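Local coordinates for sensor-type histidine kinase PrrB (Mycobacterium tuberculosis, PDB 1YSR), which probably uses ATP to phosphorylate a histidine as the sensor kinase of the PrrB/PrrA two-component system, its C-terminal ATP-binding domain being the part crystallised, at residues P36-V41 / A71-A76; R48-N53 / A117-Q122; A81-G86 / N134-G139; G128-E133 / L142-P147. All blocks are in the same frame, centred on the assembly; numbering follows the deposited sequence. Where two conformers were deposited one is given.

Contact 1: residues P36-V41 / A71-A76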
loop_
_atom_site.group_PDB
_atom_site.type_symbol
_atom_site.label_atom_id
_atom_site.label_comp_id
_atom_site.label_asym_id
_atom_site.label_seq_id
_atom_site.Cartn_x
_atom_site.Cartn_y
_atom_site.Cartn_z
ATOM N N PRO A 36 -15.584 -6.104 -2.276
ATOM C CA PRO A 36 -14.902 -7.222 -1.635
ATOM C C PRO A 36 -13.460 -6.850 -1.529
ATOM O O PRO A 36 -12.982 -6.010 -2.318
ATOM C CB PRO A 36 -15.027 -8.341 -2.651
ATOM C CG PRO A 36 -15.154 -7.624 -4.012
ATOM C CD PRO A 36 -15.973 -6.395 -3.664
ATOM N N THR A 37 -12.765 -7.471 -0.580
ATOM C CA THR A 37 -11.321 -7.330 -0.474
ATOM C C THR A 37 -10.608 -7.992 -1.623
ATOM O O THR A 37 -10.823 -9.194 -1.897
ATOM C CB THR A 37 -10.803 -7.844 0.894
ATOM O OG1 THR A 37 -11.236 -6.945 1.908
ATOM C CG2 THR A 37 -9.307 -7.868 0.919
ATOM N N CYS A 38 -9.794 -7.209 -2.344
ATOM C CA CYS A 38 -9.023 -7.754 -3.444
ATOM C C CYS A 38 -7.544 -7.587 -3.243
ATOM O O CYS A 38 -7.047 -6.469 -3.156
ATOM C CB CYS A 38 -9.401 -7.149 -4.793
ATOM S SG CYS A 38 -8.384 -7.831 -6.139
ATOM N N ILE A 39 -6.812 -8.699 -3.242
ATOM C CA ILE A 39 -5.355 -8.597 -3.148
ATOM C C ILE A 39 -4.745 -8.846 -4.521
ATOM O O ILE A 39 -5.107 -9.858 -5.166
ATOM C CB ILE A 39 -4.746 -9.629 -2.148
ATOM C CG1 ILE A 39 -5.562 -9.684 -0.822
ATOM C CG2 ILE A 39 -3.276 -9.290 -1.882
ATOM C CD1 ILE A 39 -5.536 -8.360 -0.057
ATOM N N ILE A 40 -3.806 -7.979 -4.951
ATOM C CA ILE A 40 -3.003 -8.262 -6.153
ATOM C C ILE A 40 -1.558 -8.146 -5.772
ATOM O O ILE A 40 -1.229 -7.842 -4.588
ATOM C CB ILE A 40 -3.398 -7.363 -7.395
ATOM C CG1 ILE A 40 -2.885 -5.909 -7.189
ATOM C CG2 ILE A 40 -4.965 -7.459 -7.677
ATOM C CD1 ILE A 40 -2.884 -5.053 -8.467
ATOM N N VAL A 41 -0.674 -8.474 -6.703
ATOM C CA VAL A 41 0.717 -8.232 -6.494
ATOM C C VAL A 41 1.054 -7.055 -7.382
ATOM O O VAL A 41 0.673 -7.023 -8.571
ATOM C CB VAL A 41 1.541 -9.496 -6.855
ATOM C CG1 VAL A 41 3.027 -9.178 -6.954
ATOM C CG2 VAL A 41 1.280 -10.584 -5.750
ATOM N N ALA A 71 -13.809 -1.446 -6.329
ATOM C CA ALA A 71 -13.034 -2.575 -6.843
ATOM C C ALA A 71 -13.958 -3.762 -6.934
ATOM O O ALA A 71 -14.691 -4.091 -5.965
ATOM C CB ALA A 71 -11.860 -2.886 -5.906
ATOM N N VAL A 72 -13.918 -4.386 -8.112
ATOM C CA VAL A 72 -14.717 -5.567 -8.443
ATOM C C VAL A 72 -13.710 -6.666 -8.805
ATOM O O VAL A 72 -12.902 -6.485 -9.729
ATOM C CB VAL A 72 -15.625 -5.242 -9.650
ATOM C CG1 VAL A 72 -16.266 -6.504 -10.242
ATOM C CG2 VAL A 72 -16.710 -4.238 -9.250
ATOM N N SER A 73 -13.784 -7.795 -8.110
ATOM C CA SER A 73 -12.878 -8.944 -8.292
ATOM C C SER A 73 -13.431 -10.031 -9.186
ATOM O O SER A 73 -14.626 -10.345 -9.134
ATOM C CB SER A 73 -12.627 -9.631 -6.943
ATOM O OG SER A 73 -12.288 -8.709 -5.934
ATOM N N SER A 74 -12.540 -10.664 -9.927
ATOM C CA SER A 74 -12.887 -11.797 -10.794
ATOM C C SER A 74 -11.695 -12.740 -10.874
ATOM O O SER A 74 -10.629 -12.465 -10.297
ATOM C CB SER A 74 -13.293 -11.291 -12.195
ATOM O OG SER A 74 -12.237 -10.581 -12.809
ATOM N N ARG A 75 -11.867 -13.862 -11.572
ATOM C CA ARG A 75 -10.767 -14.795 -11.713
ATOM C C ARG A 75 -9.637 -14.083 -12.435
ATOM O O ARG A 75 -8.511 -14.372 -12.192
ATOM C CB ARG A 75 -11.209 -16.052 -12.475
ATOM C CG ARG A 75 -12.303 -16.897 -11.782
ATOM C CD ARG A 75 -13.016 -17.799 -12.861
ATOM N NE ARG A 75 -13.901 -18.843 -12.308
ATOM C CZ ARG A 75 -13.633 -20.153 -12.338
ATOM N NH1 ARG A 75 -12.495 -20.604 -12.884
ATOM N NH2 ARG A 75 -14.491 -21.018 -11.801
ATOM N N ALA A 76 -9.972 -13.132 -13.311
ATOM C CA ALA A 76 -9.013 -12.401 -14.167
ATOM C C ALA A 76 -8.187 -11.349 -13.419
ATOM O O ALA A 76 -7.098 -10.961 -13.855
ATOM C CB ALA A 76 -9.767 -11.745 -15.329
HETATM O O HOH W 1 -12.196 -10.484 -3.960
#
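The pyrrolidine ring of P36 and the short side chain of S73 face each other across a corner of the ATP-binding domain, an alpha/beta sandwich of the Bergerat type, where the link between strands 29-32 and 39-42 passes over the end of strand 66-74. P36 turns its ring toward that strand, and the work is shared between two neighbouring carbons: CG of P36 lies 3.6 Å from OG of S73, while CD of P36 lies 3.5 Å from the carbonyl O of A71. Proline suits this place because its compact, rigid ring holds CG and CD against these two oxygens.

S73 holds OG beside its own backbone N (chi1 -48°), and this puts the hydroxyl between P36 and C38. From the C38 side it is CB that comes up, 3.5 Å from OG of S73. The methyl of A71 points the same way as the S73 side chain but packs on V78 and on L14 of helix 10-24, an apolar choice for a buried strand position. The T37 side chain points away from the strand and packs on D9, so T37 contributes its backbone instead.

The loop is also fixed from behind, since the hydroxyl of T11 is hydrogen-bonded to both P36 O and C38 N. A second subunit covers the outer side, with its R23 packing on P36. Between loop and strand one water completes the join: it donates to T37 O at 2.8 Å and is hydrogen-bonded to S73 OG at 2.7 Å.

Contact 2: residues R48-N53 / A117-Q122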
loop_
_atom_site.group_PDB
_atom_site.type_symbol
_atom_site.label_atom_id
_atom_site.label_comp_id
_atom_site.label_asym_id
_atom_site.label_seq_id
_atom_site.Cartn_x
_atom_site.Cartn_y
_atom_site.Cartn_z
ATOM N N ARG A 48 -1.283 3.679 -5.669
ATOM C CA ARG A 48 -1.863 4.787 -4.904
ATOM C C ARG A 48 -1.734 6.075 -5.678
ATOM O O ARG A 48 -2.650 6.894 -5.707
ATOM C CB ARG A 48 -1.219 4.896 -3.521
ATOM C CG ARG A 48 -1.710 6.116 -2.685
ATOM C CD ARG A 48 -3.253 6.118 -2.404
ATOM N NE ARG A 48 -3.510 7.407 -1.768
ATOM C CZ ARG A 48 -3.485 7.591 -0.447
ATOM N NH1 ARG A 48 -3.627 8.805 0.048
ATOM N NH2 ARG A 48 -3.354 6.560 0.352
ATOM N N LEU A 49 -0.568 6.309 -6.279
ATOM C CA LEU A 49 -0.386 7.523 -7.052
ATOM C C LEU A 49 -1.392 7.656 -8.244
ATOM O O LEU A 49 -1.901 8.788 -8.525
ATOM C CB LEU A 49 1.033 7.541 -7.596
ATOM C CG LEU A 49 1.461 8.698 -8.503
ATOM C CD1 LEU A 49 1.452 9.989 -7.781
ATOM C CD2 LEU A 49 2.860 8.334 -9.082
ATOM N N ALA A 50 -1.628 6.540 -8.930
ATOM C CA ALA A 50 -2.585 6.477 -10.077
ATOM C C ALA A 50 -3.961 6.931 -9.559
ATOM O O ALA A 50 -4.642 7.793 -10.184
ATOM C CB ALA A 50 -2.628 5.073 -10.630
ATOM N N VAL A 51 -4.361 6.366 -8.430
ATOM C CA VAL A 51 -5.664 6.721 -7.802
ATOM C C VAL A 51 -5.699 8.175 -7.390
ATOM O O VAL A 51 -6.667 8.883 -7.651
ATOM C CB VAL A 51 -6.003 5.759 -6.644
ATOM C CG1 VAL A 51 -7.259 6.213 -5.954
ATOM C CG2 VAL A 51 -6.218 4.324 -7.182
ATOM N N ASP A 52 -4.631 8.640 -6.716
ATOM C CA ASP A 52 -4.494 10.033 -6.347
ATOM C C ASP A 52 -4.630 10.941 -7.550
ATOM O O ASP A 52 -5.324 11.950 -7.463
ATOM C CB ASP A 52 -3.108 10.317 -5.674
ATOM C CG ASP A 52 -2.976 9.717 -4.275
ATOM O OD1 ASP A 52 -3.987 9.280 -3.709
ATOM O OD2 ASP A 52 -1.823 9.679 -3.715
ATOM N N ASN A 53 -3.958 10.596 -8.653
ATOM C CA ASN A 53 -3.963 11.412 -9.835
ATOM C C ASN A 53 -5.402 11.482 -10.430
ATOM O O ASN A 53 -5.840 12.536 -10.928
ATOM C CB ASN A 53 -2.989 10.823 -10.856
ATOM C CG ASN A 53 -2.756 11.737 -12.053
ATOM O OD1 ASN A 53 -2.943 11.336 -13.196
ATOM N ND2 ASN A 53 -2.292 12.966 -11.798
ATOM N N ALA A 117 -1.864 10.424 -17.966
ATOM C CA ALA A 117 -0.751 9.579 -18.394
ATOM C C ALA A 117 -0.094 8.804 -17.262
ATOM O O ALA A 117 0.444 7.712 -17.514
ATOM C CB ALA A 117 0.301 10.380 -19.084
ATOM N N LEU A 118 -0.116 9.372 -16.044
ATOM C CA LEU A 118 0.447 8.661 -14.863
ATOM C C LEU A 118 -0.329 7.407 -14.607
ATOM O O LEU A 118 0.240 6.344 -14.349
ATOM C CB LEU A 118 0.448 9.513 -13.589
ATOM C CG LEU A 118 1.591 10.484 -13.256
ATOM C CD1 LEU A 118 1.342 11.126 -11.870
ATOM C CD2 LEU A 118 2.942 9.786 -13.316
ATOM N N VAL A 119 -1.643 7.523 -14.708
ATOM C CA VAL A 119 -2.519 6.402 -14.560
ATOM C C VAL A 119 -2.216 5.335 -15.600
ATOM O O VAL A 119 -2.035 4.165 -15.279
ATOM C CB VAL A 119 -3.987 6.849 -14.632
ATOM C CG1 VAL A 119 -4.891 5.675 -14.471
ATOM C CG2 VAL A 119 -4.288 7.881 -13.547
ATOM N N ALA A 120 -2.168 5.714 -16.890
ATOM C CA ALA A 120 -1.839 4.738 -17.913
ATOM C C ALA A 120 -0.494 4.054 -17.695
ATOM O O ALA A 120 -0.359 2.843 -17.883
ATOM C CB ALA A 120 -1.900 5.403 -19.325
ATOM N N GLN A 121 0.496 4.836 -17.288
ATOM C CA GLN A 121 1.828 4.317 -17.029
ATOM C C GLN A 121 1.789 3.215 -15.948
ATOM O O GLN A 121 2.385 2.155 -16.084
ATOM C CB GLN A 121 2.718 5.456 -16.563
ATOM C CG GLN A 121 4.213 5.167 -16.526
ATOM C CD GLN A 121 4.936 6.086 -15.548
ATOM O OE1 GLN A 121 5.743 5.625 -14.741
ATOM N NE2 GLN A 121 4.635 7.376 -15.599
ATOM N N GLN A 122 1.129 3.520 -14.847
ATOM C CA GLN A 122 0.973 2.506 -13.768
ATOM C C GLN A 122 0.197 1.257 -14.206
ATOM O O GLN A 122 0.576 0.103 -13.890
ATOM C CB GLN A 122 0.406 3.197 -12.513
ATOM C CG GLN A 122 1.366 4.162 -11.892
ATOM C CD GLN A 122 2.624 3.418 -11.428
ATOM O OE1 GLN A 122 2.550 2.274 -10.964
ATOM N NE2 GLN A 122 3.761 4.038 -11.620
HETATM O O HOH W 2 -1.205 12.256 -15.045
#
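A50 and V119 bring the two helices together, their CA atoms only 4.5 Å apart. The helix segments run nearly antiparallel, at 153° with axes 8.5 Å apart, and an alanine at the crossing permits this because its methyl takes little space. Apolar packing makes up most of the contact. CB of A50 sits 4.0 Å from CB of Q122, so the glutamine offers its aliphatic root to the alanine. On the flank the branch point CG of L49 meets CD1 of L118 at 4.2 Å, the two side chains slanting past each other. A methyl against a backbone carbonyl is a separate case: V119 CG2, lying beside its own backbone N, comes to 3.4 Å from O of A50. The other methyl of this valine packs on L142 and L144 of the sheet below.

Helix 44-61 corresponds to the N-box of histidine kinases, and N53 is probably one of its asparagines, as in relatives. The side chain extends toward helix 117-125, with CG anti to the backbone N (chi1 -171°), and crosses L118 at about a right angle.

Polar bonding between the helices goes through a water, which donates to N53 OD1 at 2.7 Å and accepts from L118 N at 3.2 Å. It thus serves an amide in the first turn of helix 117-125. The other end of the N53 amide, ND2, is hydrogen-bonded to S102 OG. Ionic pairing lies on the far flank of helix 44-61: R48 NE bonds D52 OD1 at 2.7 Å in the guanidinium plane, one helical turn apart, and R48 NH1 pairs with D20.

Contact 3: residues A81-G86 / N134-G139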
loop_
_atom_site.group_PDB
_atom_site.type_symbol
_atom_site.label_atom_id
_atom_site.label_comp_id
_atom_site.label_asym_id
_atom_site.label_seq_id
_atom_site.Cartn_x
_atom_site.Cartn_y
_atom_site.Cartn_z
ATOM N N ALA A 81 -12.357 1.288 -10.300
ATOM C CA ALA A 81 -12.989 2.419 -11.021
ATOM C C ALA A 81 -13.013 3.647 -10.178
ATOM O O ALA A 81 -13.232 3.548 -8.969
ATOM C CB ALA A 81 -14.460 2.032 -11.425
ATOM N N ILE A 82 -12.747 4.796 -10.796
ATOM C CA ILE A 82 -12.862 6.078 -10.083
ATOM C C ILE A 82 -13.950 6.814 -10.855
ATOM O O ILE A 82 -13.761 7.175 -12.047
ATOM C CB ILE A 82 -11.535 6.884 -10.089
ATOM C CG1 ILE A 82 -10.408 6.073 -9.376
ATOM C CG2 ILE A 82 -11.726 8.146 -9.398
ATOM C CD1 ILE A 82 -9.353 5.485 -10.279
ATOM N N ASP A 83 -15.143 6.837 -10.265
ATOM C CA ASP A 83 -16.324 7.515 -10.889
ATOM C C ASP A 83 -16.522 8.929 -10.348
ATOM O O ASP A 83 -16.359 9.129 -9.153
ATOM C CB ASP A 83 -17.594 6.693 -10.538
ATOM C CG ASP A 83 -17.796 5.538 -11.452
ATOM O OD1 ASP A 83 -18.376 5.759 -12.530
ATOM O OD2 ASP A 83 -17.402 4.407 -11.081
ATOM N N ASP A 84 -16.829 9.929 -11.184
ATOM C CA ASP A 84 -17.026 11.280 -10.650
ATOM C C ASP A 84 -18.284 11.935 -11.294
ATOM O O ASP A 84 -18.827 11.419 -12.287
ATOM C CB ASP A 84 -15.775 12.178 -10.784
ATOM C CG ASP A 84 -15.473 12.544 -12.237
ATOM O OD1 ASP A 84 -16.278 13.247 -12.889
ATOM O OD2 ASP A 84 -14.432 12.118 -12.767
ATOM N N ASN A 85 -18.716 13.019 -10.672
ATOM C CA ASN A 85 -19.941 13.729 -11.080
ATOM C C ASN A 85 -19.537 15.038 -11.774
ATOM O O ASN A 85 -20.318 15.986 -11.868
ATOM C CB ASN A 85 -20.847 14.001 -9.844
ATOM C CG ASN A 85 -20.323 15.149 -8.987
ATOM O OD1 ASN A 85 -19.130 15.460 -9.011
ATOM N ND2 ASN A 85 -21.225 15.827 -8.254
ATOM N N GLY A 86 -18.303 15.098 -12.263
ATOM C CA GLY A 86 -17.807 16.291 -12.962
ATOM C C GLY A 86 -18.281 16.369 -14.415
ATOM O O GLY A 86 -19.284 15.726 -14.803
ATOM N N ASN A 134 -18.258 6.547 -19.417
ATOM C CA ASN A 134 -19.130 7.569 -18.878
ATOM C C ASN A 134 -19.650 7.076 -17.525
ATOM O O ASN A 134 -20.012 5.918 -17.378
ATOM C CB ASN A 134 -20.283 7.915 -19.849
ATOM C CG ASN A 134 -19.900 9.006 -20.890
ATOM O OD1 ASN A 134 -18.708 9.240 -21.212
ATOM N ND2 ASN A 134 -20.930 9.674 -21.421
ATOM N N SER A 135 -19.659 7.936 -16.521
ATOM C CA SER A 135 -19.994 7.441 -15.215
ATOM C C SER A 135 -21.540 7.526 -14.992
ATOM O O SER A 135 -22.141 8.465 -15.455
ATOM C CB SER A 135 -19.352 8.341 -14.194
ATOM O OG SER A 135 -19.742 7.856 -12.952
ATOM N N PRO A 136 -22.118 6.595 -14.236
ATOM C CA PRO A 136 -23.482 6.745 -13.704
ATOM C C PRO A 136 -23.634 7.977 -12.834
ATOM O O PRO A 136 -24.760 8.471 -12.652
ATOM C CB PRO A 136 -23.648 5.488 -12.843
ATOM C CG PRO A 136 -22.793 4.507 -13.425
ATOM C CD PRO A 136 -21.558 5.287 -13.873
ATOM N N LEU A 137 -22.515 8.516 -12.318
ATOM C CA LEU A 137 -22.554 9.797 -11.561
ATOM C C LEU A 137 -22.627 11.035 -12.428
ATOM O O LEU A 137 -22.885 12.125 -11.914
ATOM C CB LEU A 137 -21.356 9.963 -10.575
ATOM C CG LEU A 137 -21.246 8.770 -9.610
ATOM C CD1 LEU A 137 -20.110 8.888 -8.576
ATOM C CD2 LEU A 137 -22.573 8.585 -8.840
ATOM N N GLY A 138 -22.349 10.896 -13.719
ATOM C CA GLY A 138 -22.445 12.074 -14.591
ATOM C C GLY A 138 -21.154 12.528 -15.302
ATOM O O GLY A 138 -21.197 13.114 -16.390
ATOM N N GLY A 139 -20.015 12.246 -14.679
ATOM C CA GLY A 139 -18.742 12.717 -15.137
ATOM C C GLY A 139 -17.948 11.590 -15.771
ATOM O O GLY A 139 -18.454 10.862 -16.594
#
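D83 reaches from the end of strand 77-84 to S135 and the turn that follows it. Its CB has CD1 of L137 at 3.9 Å and the hydroxyl of S135 close by. With CG set beside the backbone N (chi1 -83°), the carboxylate comes up to that hydroxyl, and OD1 of D83 accepts from OG of S135 at 2.5 Å, a short bond met on the anti side of the carboxylate. The same OD1 also has CD of P136 close by. At the other tip, OD2 makes a salt bridge with R141, so both oxygens of this buried acid are engaged.

S135 passes the grip on. Its OG, anti to the backbone N, accepts from L137 N at 2.9 Å, an ST turn that overlaps the type I beta turn from S135 to G138. This turn region joins strands 129-134 and 140-147 of the hairpin, and it leans on D84-N85-G86, probably the start of the DxGxG motif (G1 box) of histidine kinases, whose aspartate in relatives meets the adenine of ATP.

Two glycines fit for different reasons. At G138 the positive phi of 119° would jam a CB against the preceding carbonyl O. At G139 the chains are close: its bare CA lies 3.4 Å from OD1 of D84, and any CB would run into that oxygen and G86 N. G139 N donates to the carbonyl O of D84 at 2.8 Å, tilted out of the carbonyl plane, while CB of L137 lies against that same oxygen at 3.4 Å. OD1 of D84 accepts from G86 N at 2.8 Å through its anti lone pair, closing an Asx turn, and takes a further bond from A140 N.

Contact 4: residues G128-E133 / L142-P147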
loop_
_atom_site.group_PDB
_atom_site.type_symbol
_atom_site.label_atom_id
_atom_site.label_comp_id
_atom_site.label_asym_id
_atom_site.label_seq_id
_atom_site.Cartn_x
_atom_site.Cartn_y
_atom_site.Cartn_z
ATOM N N GLY A 128 -1.826 -4.258 -17.147
ATOM C CA GLY A 128 -3.241 -4.072 -17.329
ATOM C C GLY A 128 -3.474 -2.846 -18.187
ATOM O O GLY A 128 -2.551 -2.349 -18.848
ATOM N N THR A 129 -4.701 -2.320 -18.131
ATOM C CA THR A 129 -5.074 -1.198 -18.987
ATOM C C THR A 129 -5.808 -0.135 -18.184
ATOM O O THR A 129 -6.365 -0.448 -17.137
ATOM C CB THR A 129 -6.010 -1.669 -20.090
ATOM O OG1 THR A 129 -7.171 -2.294 -19.495
ATOM C CG2 THR A 129 -5.294 -2.723 -20.955
ATOM N N ALA A 130 -5.725 1.120 -18.648
ATOM C CA ALA A 130 -6.556 2.193 -18.107
ATOM C C ALA A 130 -7.452 2.716 -19.244
ATOM O O ALA A 130 -7.005 2.866 -20.370
ATOM C CB ALA A 130 -5.700 3.276 -17.573
ATOM N N SER A 131 -8.719 2.963 -18.947
ATOM C CA SER A 131 -9.585 3.549 -19.965
ATOM C C SER A 131 -10.623 4.420 -19.329
ATOM O O SER A 131 -10.842 4.376 -18.107
ATOM C CB SER A 131 -10.226 2.448 -20.761
ATOM O OG SER A 131 -10.887 1.610 -19.879
ATOM N N LEU A 132 -11.271 5.210 -20.181
ATOM C CA LEU A 132 -12.350 6.095 -19.731
ATOM C C LEU A 132 -13.702 5.673 -20.301
ATOM O O LEU A 132 -13.832 5.190 -21.468
ATOM C CB LEU A 132 -12.028 7.520 -20.141
ATOM C CG LEU A 132 -11.033 8.266 -19.235
ATOM C CD1 LEU A 132 -10.349 9.373 -19.946
ATOM C CD2 LEU A 132 -11.771 8.825 -17.978
ATOM N N GLU A 133 -14.695 5.819 -19.443
ATOM C CA GLU A 133 -16.102 5.475 -19.729
ATOM C C GLU A 133 -16.939 6.602 -19.174
ATOM O O GLU A 133 -16.406 7.551 -18.576
ATOM C CB GLU A 133 -16.496 4.200 -19.017
ATOM C CG GLU A 133 -15.790 2.999 -19.523
ATOM C CD GLU A 133 -16.152 1.743 -18.763
ATOM O OE1 GLU A 133 -17.049 1.807 -17.881
ATOM O OE2 GLU A 133 -15.529 0.699 -19.042
ATOM N N LEU A 142 -12.977 6.380 -14.685
ATOM C CA LEU A 142 -11.686 5.859 -15.098
ATOM C C LEU A 142 -11.555 4.457 -14.560
ATOM O O LEU A 142 -11.697 4.239 -13.349
ATOM C CB LEU A 142 -10.562 6.732 -14.530
ATOM C CG LEU A 142 -9.074 6.337 -14.665
ATOM C CD1 LEU A 142 -8.696 6.012 -16.003
ATOM C CD2 LEU A 142 -8.305 7.533 -14.227
ATOM N N VAL A 143 -11.261 3.507 -15.449
ATOM C CA VAL A 143 -11.266 2.135 -15.094
ATOM C C VAL A 143 -9.891 1.556 -15.305
ATOM O O VAL A 143 -9.325 1.660 -16.388
ATOM C CB VAL A 143 -12.271 1.272 -15.910
ATOM C CG1 VAL A 143 -12.324 -0.091 -15.270
ATOM C CG2 VAL A 143 -13.656 1.847 -15.876
ATOM N N LEU A 144 -9.345 0.951 -14.262
ATOM C CA LEU A 144 -8.013 0.302 -14.407
ATOM C C LEU A 144 -8.265 -1.138 -14.294
ATOM O O LEU A 144 -8.844 -1.563 -13.321
ATOM C CB LEU A 144 -7.104 0.643 -13.257
ATOM C CG LEU A 144 -6.622 2.023 -12.953
ATOM C CD1 LEU A 144 -5.187 1.824 -12.469
ATOM C CD2 LEU A 144 -6.695 2.896 -14.150
ATOM N N ARG A 145 -7.874 -1.909 -15.297
ATOM C CA ARG A 145 -8.099 -3.331 -15.266
ATOM C C ARG A 145 -6.770 -4.066 -15.119
ATOM O O ARG A 145 -5.949 -4.029 -16.018
ATOM C CB ARG A 145 -8.817 -3.771 -16.523
ATOM C CG ARG A 145 -10.245 -3.315 -16.571
ATOM C CD ARG A 145 -10.936 -3.776 -17.834
ATOM N NE ARG A 145 -11.684 -2.704 -18.470
ATOM C CZ ARG A 145 -12.939 -2.428 -18.171
ATOM N NH1 ARG A 145 -13.541 -3.147 -17.247
ATOM N NH2 ARG A 145 -13.587 -1.453 -18.773
ATOM N N LEU A 146 -6.602 -4.730 -13.984
ATOM C CA LEU A 146 -5.333 -5.284 -13.582
ATOM C C LEU A 146 -5.403 -6.786 -13.339
ATOM O O LEU A 146 -6.364 -7.258 -12.717
ATOM C CB LEU A 146 -4.808 -4.610 -12.329
ATOM C CG LEU A 146 -4.665 -3.112 -12.354
ATOM C CD1 LEU A 146 -4.107 -2.607 -11.041
ATOM C CD2 LEU A 146 -3.895 -2.578 -13.547
ATOM N N PRO A 147 -4.400 -7.527 -13.876
ATOM C CA PRO A 147 -4.410 -8.964 -13.742
ATOM C C PRO A 147 -4.111 -9.410 -12.334
ATOM O O PRO A 147 -3.274 -8.800 -11.637
ATOM C CB PRO A 147 -3.308 -9.421 -14.689
ATOM C CG PRO A 147 -2.383 -8.323 -14.802
ATOM C CD PRO A 147 -3.293 -7.072 -14.741
HETATM O O HOH W 3 -9.309 -0.507 -18.441
#
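The carbonyl O of V143 is gripped twice: S131 N donates to it at 2.9 Å in the carbonyl plane, and a water donates at 3.0 Å. The same water is hydrogen-bonded to the hydroxyls of T129 and S131, which suit this sheet face because they can share a solvent molecule. V143 N returns a bond of 2.8 Å to S131 O, and T129 and R145 form the next hydrogen-bonded pair of this antiparallel beta hairpin, 129-134 with 140-147. Beyond that pair G128, lacking a side chain, brings its CA to 3.0 Å from R145 O.

On the face of T129, S131 and V143, R145 bends at chi3 and lies over the valine, whose CG1 sits 3.7 Å from the guanidinium plane, over its centre. The guanidinium edge meets E133: NH2 of R145 to OE2 of E133 is 2.9 Å, a salt bridge whose hydrogen bond is weak. The stronger partner of R145 is E79, which pairs with NH1, and E133 OE1 pairs with R141.

The other face is apolar. CB of A130 touches CD2 of L144 at 3.6 Å, and CD2 of L132 meets CB of L142; V119 and F98 cover parts of this face. The hairpin is therefore two-sided: A130, L132, L142 and L144 suit packing under helices, while the opposite face sets hydroxyls and V143 beneath alternating charges, R141, E133, R145 and E79, which probably stabilise one another.

The four contacts belong to one ATP-binding domain, in which helices cover a face of a mixed five-stranded sheet. Contacts 1, 3 and 4 all reach this sheet: strands 66-74, 77-84, 140-147 and 129-134 lie side by side in that order. Contact 2 joins two helices above it, its centre about 11 Å from that of contact 4, and the two touch through V119, which packs on L142, L144 and A130. Contacts 1 and 3 sit about 21 Å apart, centre to centre. Along the chain contact 1 closes before 3 and 4 open, 2 interleaves with 1 and 3, and 3 with 4; segments far apart in sequence, probably including the N-box and G1 box, thus meet in a single domain.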